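Local coordinates for DltD domain-containing protein (Beauveria bassiana, PDB 7D78) that probably acts as a thioesterase of the alpha/beta hydrolase fold that cyclises polyketide chains into medium-ring lactones, at residues 234-237 with 238-241; 61-64 with 65-68. One frame throughout, in Å; residues are numbered along the deposited sequence.

From the N terminus, contact 2 comes first. Residues 61-64 and 65-68 make a tight turn in the loop after strand 51-57 of the central mixed sheet, on the way to helix 68-77. Contact 1 follows much later, where the short strand 234-235 turns directly into helix 238-244. The two contacts are in series along the chain: each closes its own local turn, and they neither nest nor cross. Their centres are 20 Å apart, yet they meet where Ile234 CG2 packs against Asn61 CG at 3.5 Å. That touch joins the loop beside the main sheet to the small antiparallel sheet of strands 190-191 and 234-235.

Contact 1 (234-237 with 238-241); sequences IALQ and TYQK
Two torsions set the ends of Ile234 and Leu236 against Tyr239. Ile234 has CG1 between its backbone N and carbonyl carbon (chi1 58°), and Leu236 has CG opposite the backbone N (chi1 -172°). Ile234 CD1 comes to 3.6 Å from Tyr239 OH, while Leu236 CD1 packs 3.7 Å from Tyr239 CD2. Both aliphatic side chains run roughly perpendicular to that of Tyr239, whose ring also packs on Leu191 of strand 190-191. The motif is a type I beta turn, Ala235 to Thr238, which carries the chain from strand 234-235 into helix 238-244. Ala235 O takes two bonds from Thr238, one from the backbone N and one from the hydroxyl OG1, which lies in the carbonyl plane at 2.7 Å. OG1 is the donor here and is also hydrogen-bonded to Ile101 N, so the threonine ties the turn to a separate loop. Tyr239 N bonds to Leu236 O at 2.8 Å. The first helical turn continues with Lys241 N to Gln237 O and a weak bond from Gln240 N to the same oxygen.

Replacing Tyr239 with an alanine would probably leave Ile234 CD1 and Leu236 CD1 without the ring they pack against and open a gap beside Leu191. Outside the turn, Lys241 NZ makes a salt bridge to Glu108 of the second subunit, and Gln237 NE2 is hydrogen-bonded to Asp178 of helix 168-183. The side chains of Gln237 and Gln240 run alongside each other, their amide planes 26° apart. Gln237 OE1 sits 3.5 Å from Gln240 CB. One water links the two amides: it donates to Gln237 OE1 at 2.8 Å and accepts from Gln240 NE2 at 2.7 Å.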
loop_
_atom_site.group_PDB
_atom_site.type_symbol
_atom_site.label_atom_id
_atom_site.label_comp_id
_atom_site.label_asym_id
_atom_site.label_seq_id
_atom_site.Cartn_x
_atom_site.Cartn_y
_atom_site.Cartn_z
ATOM N N ILE A 234 14.783 6.279 11.215
ATOM C CA ILE A 234 13.866 6.030 10.108
ATOM C C ILE A 234 13.255 7.351 9.668
ATOM O O ILE A 234 13.178 8.316 10.433
ATOM C CB ILE A 234 12.740 5.032 10.472
ATOM C CG1 ILE A 234 11.932 5.556 11.682
ATOM C CG2 ILE A 234 13.315 3.642 10.723
ATOM C CD1 ILE A 234 10.622 4.810 11.935
ATOM N N ALA A 235 12.801 7.381 8.418
ATOM C CA ALA A 235 11.955 8.478 7.968
ATOM C C ALA A 235 10.596 8.390 8.653
ATOM O O ALA A 235 9.982 7.318 8.691
ATOM C CB ALA A 235 11.776 8.430 6.451
ATOM N N LEU A 236 10.120 9.518 9.191
ATOM C CA LEU A 236 8.776 9.551 9.765
ATOM C C LEU A 236 7.719 9.038 8.786
ATOM O O LEU A 236 6.736 8.407 9.204
ATOM C CB LEU A 236 8.430 10.979 10.215
ATOM C CG LEU A 236 7.125 11.148 11.006
ATOM C CD1 LEU A 236 7.328 10.829 12.517
ATOM C CD2 LEU A 236 6.582 12.558 10.822
ATOM N N GLN A 237 7.906 9.278 7.481
ATOM C CA GLN A 237 6.901 8.853 6.505
ATOM C C GLN A 237 6.705 7.344 6.484
ATOM O O GLN A 237 5.710 6.874 5.916
ATOM C CB GLN A 237 7.272 9.346 5.105
ATOM C CG GLN A 237 7.070 10.854 4.916
ATOM C CD GLN A 237 5.642 11.310 5.238
ATOM O OE1 GLN A 237 4.673 10.614 4.929
ATOM N NE2 GLN A 237 5.516 12.488 5.856
ATOM N N THR A 238 7.636 6.579 7.066
ATOM C CA THR A 238 7.434 5.157 7.340
ATOM C C THR A 238 6.060 4.942 7.947
ATOM O O THR A 238 5.334 4.023 7.557
ATOM C CB THR A 238 8.505 4.629 8.304
ATOM O OG1 THR A 238 9.799 4.764 7.709
ATOM C CG2 THR A 238 8.240 3.153 8.684
ATOM N N TYR A 239 5.685 5.814 8.890
ATOM C CA TYR A 239 4.423 5.636 9.591
ATOM C C TYR A 239 3.228 5.820 8.663
ATOM O O TYR A 239 2.158 5.260 8.920
ATOM C CB TYR A 239 4.358 6.605 10.767
ATOM C CG TYR A 239 5.451 6.370 11.792
ATOM C CD1 TYR A 239 5.943 5.086 12.041
ATOM C CD2 TYR A 239 5.988 7.431 12.512
ATOM C CE1 TYR A 239 6.954 4.875 12.995
ATOM C CE2 TYR A 239 6.982 7.235 13.455
ATOM C CZ TYR A 239 7.456 5.966 13.702
ATOM O OH TYR A 239 8.446 5.804 14.652
ATOM N N GLN A 240 3.378 6.615 7.600
ATOM C CA GLN A 240 2.324 6.699 6.593
ATOM C C GLN A 240 2.156 5.364 5.870
ATOM O O GLN A 240 1.029 4.896 5.657
ATOM C CB GLN A 240 2.638 7.819 5.601
ATOM C CG GLN A 240 1.633 7.942 4.451
ATOM C CD GLN A 240 0.249 8.335 4.933
ATOM O OE1 GLN A 240 -0.632 7.483 5.138
ATOM N NE2 GLN A 240 0.051 9.623 5.134
ATOM N N LYS A 241 3.269 4.735 5.482
ATOM C CA LYS A 241 3.192 3.424 4.845
ATOM C C LYS A 241 2.568 2.396 5.781
ATOM O O LYS A 241 1.780 1.550 5.349
ATOM C CB LYS A 241 4.590 2.974 4.408
ATOM C CG LYS A 241 5.370 4.008 3.583
ATOM C CD LYS A 241 4.531 4.497 2.398
ATOM C CE LYS A 241 5.221 5.621 1.628
ATOM N NZ LYS A 241 4.381 6.063 0.457
HETATM O O HOH W 1 2.009 11.456 4.816
#

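Contact 2 (61-64 with 65-68); sequences NCVK and EMLL
Met66 lays its thioether end along Cys62 and Val63. Its methyl CE is 3.8 Å from Cys62 SG, and its CG packs 3.8 Å from Val63 CG2. The sulfur SD also receives a weak hydrogen bond from Val63 N at 3.6 Å, nearly straight at the proton (165°). The bend at chi3 (57°) turns CE back toward Cys62 instead of leaving the chain fully extended.

Lys64 and Glu65 are sequence neighbours whose side chains run side by side in the same direction. Lys64 NZ bridges to Glu65 OE2 at 2.7 Å, meeting the oxygen on its syn side and 23° out of the carboxylate plane. The same ammonium makes salt bridges to Asp86 and Asp92, so three carboxylates gather round one lysine and probably help keep it charged. Glu65 OE1 rests 3.4 Å from Val63 CG2, with the Lys64 CG methylene also beside it.

Val63 to Met66 is a type I beta turn, in the loop between strand 51-57 and helix 68-77 of the alpha/beta hydrolase fold. Cys62 is close to, but not in contact with, Ser134, His296 and Asp267, whose geometry is consistent with a catalytic triad. Met66 N closes the turn onto Val63 O at 3.1 Å. A water bridges the turn as well, donating to both Val63 O and Met66 O. Further along, Leu68 CB comes within 3.8 Å of Lys64 O, and the Leu68 side chain packs on Ile84 of strand 81-86.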
loop_
_atom_site.group_PDB
_atom_site.type_symbol
_atom_site.label_atom_id
_atom_site.label_comp_id
_atom_site.label_asym_id
_atom_site.label_seq_id
_atom_site.Cartn_x
_atom_site.Cartn_y
_atom_site.Cartn_z
ATOM N N ASN A 61 13.995 -1.955 9.973
ATOM C CA ASN A 61 15.190 -1.108 9.891
ATOM C C ASN A 61 16.472 -1.862 10.217
ATOM O O ASN A 61 17.515 -1.229 10.423
ATOM C CB ASN A 61 15.094 0.131 10.803
ATOM C CG ASN A 61 15.876 1.318 10.251
ATOM O OD1 ASN A 61 15.934 1.517 9.033
ATOM N ND2 ASN A 61 16.491 2.104 11.137
ATOM N N CYS A 62 16.437 -3.192 10.272
ATOM C CA CYS A 62 17.625 -3.973 10.592
ATOM C C CYS A 62 18.459 -4.233 9.348
ATOM O O CYS A 62 17.942 -4.266 8.224
ATOM C CB CYS A 62 17.241 -5.302 11.244
ATOM S SG CYS A 62 16.356 -5.037 12.793
ATOM N N VAL A 63 19.763 -4.427 9.563
ATOM C CA VAL A 63 20.683 -4.740 8.482
ATOM C C VAL A 63 20.991 -6.232 8.519
ATOM O O VAL A 63 20.816 -6.913 9.536
ATOM C CB VAL A 63 21.981 -3.886 8.528
ATOM C CG1 VAL A 63 21.652 -2.406 8.284
ATOM C CG2 VAL A 63 22.741 -4.063 9.847
ATOM N N LYS A 64 21.452 -6.746 7.376
ATOM C CA LYS A 64 21.635 -8.182 7.198
ATOM C C LYS A 64 22.661 -8.763 8.166
ATOM O O LYS A 64 22.620 -9.968 8.439
ATOM C CB LYS A 64 22.050 -8.465 5.746
ATOM C CG LYS A 64 23.327 -7.702 5.309
ATOM C CD LYS A 64 23.451 -7.633 3.790
ATOM C CE LYS A 64 24.774 -6.979 3.365
ATOM N NZ LYS A 64 24.932 -5.644 4.020
ATOM N N GLU A 65 23.567 -7.936 8.698
ATOM C CA GLU A 65 24.625 -8.405 9.592
ATOM C C GLU A 65 24.136 -8.692 11.006
ATOM O O GLU A 65 24.866 -9.314 11.784
ATOM C CB GLU A 65 25.767 -7.375 9.660
ATOM C CG GLU A 65 26.549 -7.230 8.371
ATOM C CD GLU A 65 25.874 -6.306 7.367
ATOM O OE1 GLU A 65 24.846 -5.680 7.723
ATOM O OE2 GLU A 65 26.373 -6.215 6.222
ATOM N N MET A 66 22.933 -8.253 11.366
ATOM C CA MET A 66 22.416 -8.466 12.712
ATOM C C MET A 66 21.802 -9.855 12.792
ATOM O O MET A 66 20.793 -10.123 12.133
ATOM C CB MET A 66 21.386 -7.397 13.063
ATOM C CG MET A 66 21.946 -5.986 13.033
ATOM S SD MET A 66 20.653 -4.719 13.002
ATOM C CE MET A 66 19.747 -5.101 14.450
ATOM N N LEU A 67 22.427 -10.747 13.583
ATOM C CA LEU A 67 21.894 -12.059 13.976
ATOM C C LEU A 67 21.817 -13.072 12.841
ATOM O O LEU A 67 22.205 -14.234 13.016
ATOM C CB LEU A 67 20.509 -11.918 14.626
ATOM C CG LEU A 67 20.405 -10.888 15.768
ATOM C CD1 LEU A 67 19.057 -10.172 15.780
ATOM C CD2 LEU A 67 20.707 -11.501 17.145
ATOM N N LEU A 68 21.335 -12.650 11.673
ATOM C CA LEU A 68 21.068 -13.599 10.596
ATOM C C LEU A 68 22.292 -14.336 10.051
ATOM O O LEU A 68 22.112 -15.478 9.591
ATOM C CB LEU A 68 20.330 -12.877 9.458
ATOM C CG LEU A 68 19.058 -12.149 9.914
ATOM C CD1 LEU A 68 18.219 -11.695 8.715
ATOM C CD2 LEU A 68 18.226 -13.022 10.849
HETATM O O HOH W 2 19.122 -8.713 10.515
#